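Long-range contact in transferrin binding protein B (Actinobacillus suis, PDB 3PQU), which probably binds host transferrin at the bacterial surface as a lipoprotein of the outer membrane, serving iron acquisition: residues 129-134 with 148-153. Residues are numbered along the deposited sequence; the frame is centred on the assembly and turned at random.
Sequences ESYSEI and GIDGYI
Tyr131 and Asp150 stand side by side and point the same way, the planes of the phenol ring and the carboxylate 20° apart. They meet first at their roots, where Tyr131 CB packs against Asp150 CB at 3.9 Å. Farther out, Asp150 OD1 comes obliquely to the ring, 3.7 Å from Tyr131 CD2. Both side chains set CG anti to the backbone N (chi1 174° in Tyr131), in keeping with their shared course. Lys97 serves both groups: NZ forms a salt bridge with Asp150 OD1, and the lysine also makes a cation-pi contact with Tyr131, so that its charge would offset that of the carboxylate beside the ring.

Next to this pair the backbones are joined by one hydrogen bond, from Tyr131 N to Gly148 O (2.9 Å, 160° at the hydrogen). Ser130 CA adds a C-H...O contact to the same oxygen at 3.5 Å. Gly148 has a positive phi, with backbone angles at which a CB would press on the preceding carbonyl, so glycine suits the turn into strand 150-157.

The contact belongs to the N-lobe handle domain. Strands 121-128 and 150-157 are antiparallel neighbours in its five-stranded sheet; the chain between them leaves through 129-132, forms the two-stranded hairpin 133-136/142-146, and returns at Gly148, making this contact the neck of the excursion. Arg50 braces the neck by hydrogen bonds to Tyr131 O and Ile149 O, one from each segment.

Nearer the start of segment 129-134, Ile149 lays CG1 3.6 Å from Glu129 O, while its side chain is buried against Phe127, Ile48 and Ile205, an environment suited to a branched aliphatic residue. Glu129 is an exposed residue whose CB is directed away from 148-153, a place that suits a charged side chain.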
# COMPACT_ATOMS: atom_id res chain seq x y z
N GLU A 129 3.79 -29.41 -4.84
CA GLU A 129 4.30 -30.34 -3.83
C GLU A 129 5.59 -31.04 -4.26
O GLU A 129 6.43 -31.37 -3.43
CB GLU A 129 3.26 -31.41 -3.52
CG GLU A 129 3.71 -32.46 -2.55
CD GLU A 129 2.60 -33.46 -2.24
OE1 GLU A 129 1.47 -33.03 -1.93
OE2 GLU A 129 2.86 -34.68 -2.29
N SER A 130 5.73 -31.32 -5.55
CA SER A 130 6.90 -32.08 -5.99
C SER A 130 7.28 -31.76 -7.42
O SER A 130 6.66 -32.27 -8.36
CB SER A 130 6.66 -33.60 -5.84
OG SER A 130 7.86 -34.32 -6.09
N TYR A 131 8.34 -30.97 -7.55
CA TYR A 131 8.79 -30.45 -8.85
C TYR A 131 10.31 -30.59 -8.99
O TYR A 131 11.07 -30.17 -8.12
CB TYR A 131 8.37 -28.98 -9.03
CG TYR A 131 8.94 -28.37 -10.31
CD1 TYR A 131 8.38 -28.67 -11.56
CD2 TYR A 131 10.04 -27.53 -10.27
CE1 TYR A 131 8.92 -28.14 -12.73
CE2 TYR A 131 10.58 -26.98 -11.44
CZ TYR A 131 10.01 -27.29 -12.66
OH TYR A 131 10.54 -26.76 -13.81
N SER A 132 10.73 -31.15 -10.09
CA SER A 132 12.13 -31.50 -10.28
C SER A 132 12.77 -30.54 -11.29
O SER A 132 12.30 -30.42 -12.41
CB SER A 132 12.22 -32.95 -10.78
OG SER A 132 13.54 -33.27 -11.15
N GLU A 133 13.82 -29.85 -10.88
CA GLU A 133 14.57 -29.01 -11.81
C GLU A 133 15.94 -29.61 -12.03
O GLU A 133 16.74 -29.73 -11.09
CB GLU A 133 14.71 -27.57 -11.31
CG GLU A 133 15.47 -26.66 -12.29
CD GLU A 133 15.81 -25.29 -11.71
OE1 GLU A 133 16.08 -24.35 -12.49
OE2 GLU A 133 15.81 -25.15 -10.47
N ILE A 134 16.19 -30.02 -13.26
CA ILE A 134 17.50 -30.52 -13.66
C ILE A 134 17.99 -29.69 -14.82
O ILE A 134 17.33 -29.61 -15.85
CB ILE A 134 17.44 -31.99 -14.08
CG1 ILE A 134 17.07 -32.88 -12.88
CG2 ILE A 134 18.77 -32.43 -14.66
CD1 ILE A 134 16.85 -34.33 -13.23
N GLY A 148 11.40 -31.67 -4.97
CA GLY A 148 10.50 -31.47 -3.86
C GLY A 148 9.66 -30.20 -3.97
O GLY A 148 9.35 -29.74 -5.08
N ILE A 149 9.26 -29.63 -2.84
CA ILE A 149 8.41 -28.43 -2.84
C ILE A 149 9.03 -27.29 -3.64
O ILE A 149 10.22 -27.00 -3.51
CB ILE A 149 8.05 -27.96 -1.41
CG1 ILE A 149 7.02 -28.93 -0.80
CG2 ILE A 149 7.49 -26.50 -1.37
CD1 ILE A 149 6.75 -28.65 0.67
N ASP A 150 8.23 -26.66 -4.50
CA ASP A 150 8.66 -25.49 -5.25
C ASP A 150 7.57 -24.46 -5.18
O ASP A 150 6.44 -24.74 -5.57
CB ASP A 150 8.90 -25.83 -6.73
CG ASP A 150 9.55 -24.68 -7.48
OD1 ASP A 150 9.16 -24.39 -8.63
OD2 ASP A 150 10.46 -24.06 -6.90
N GLY A 151 7.88 -23.26 -4.68
CA GLY A 151 6.85 -22.25 -4.56
C GLY A 151 7.32 -21.01 -3.84
O GLY A 151 8.52 -20.75 -3.81
N TYR A 152 6.38 -20.29 -3.23
CA TYR A 152 6.64 -18.96 -2.69
C TYR A 152 5.92 -18.72 -1.37
O TYR A 152 4.84 -19.27 -1.13
CB TYR A 152 6.17 -17.91 -3.69
CG TYR A 152 6.80 -18.04 -5.05
CD1 TYR A 152 7.87 -17.23 -5.43
CD2 TYR A 152 6.35 -18.99 -5.95
CE1 TYR A 152 8.47 -17.36 -6.69
CE2 TYR A 152 6.93 -19.14 -7.21
CZ TYR A 152 7.99 -18.32 -7.57
OH TYR A 152 8.55 -18.48 -8.81
N ILE A 153 6.52 -17.90 -0.53
CA ILE A 153 5.83 -17.36 0.65
C ILE A 153 5.52 -15.91 0.28
O ILE A 153 6.36 -15.24 -0.31
CB ILE A 153 6.74 -17.39 1.87
CG1 ILE A 153 7.26 -18.84 2.11
CG2 ILE A 153 6.02 -16.82 3.09
CD1 ILE A 153 6.17 -19.92 2.29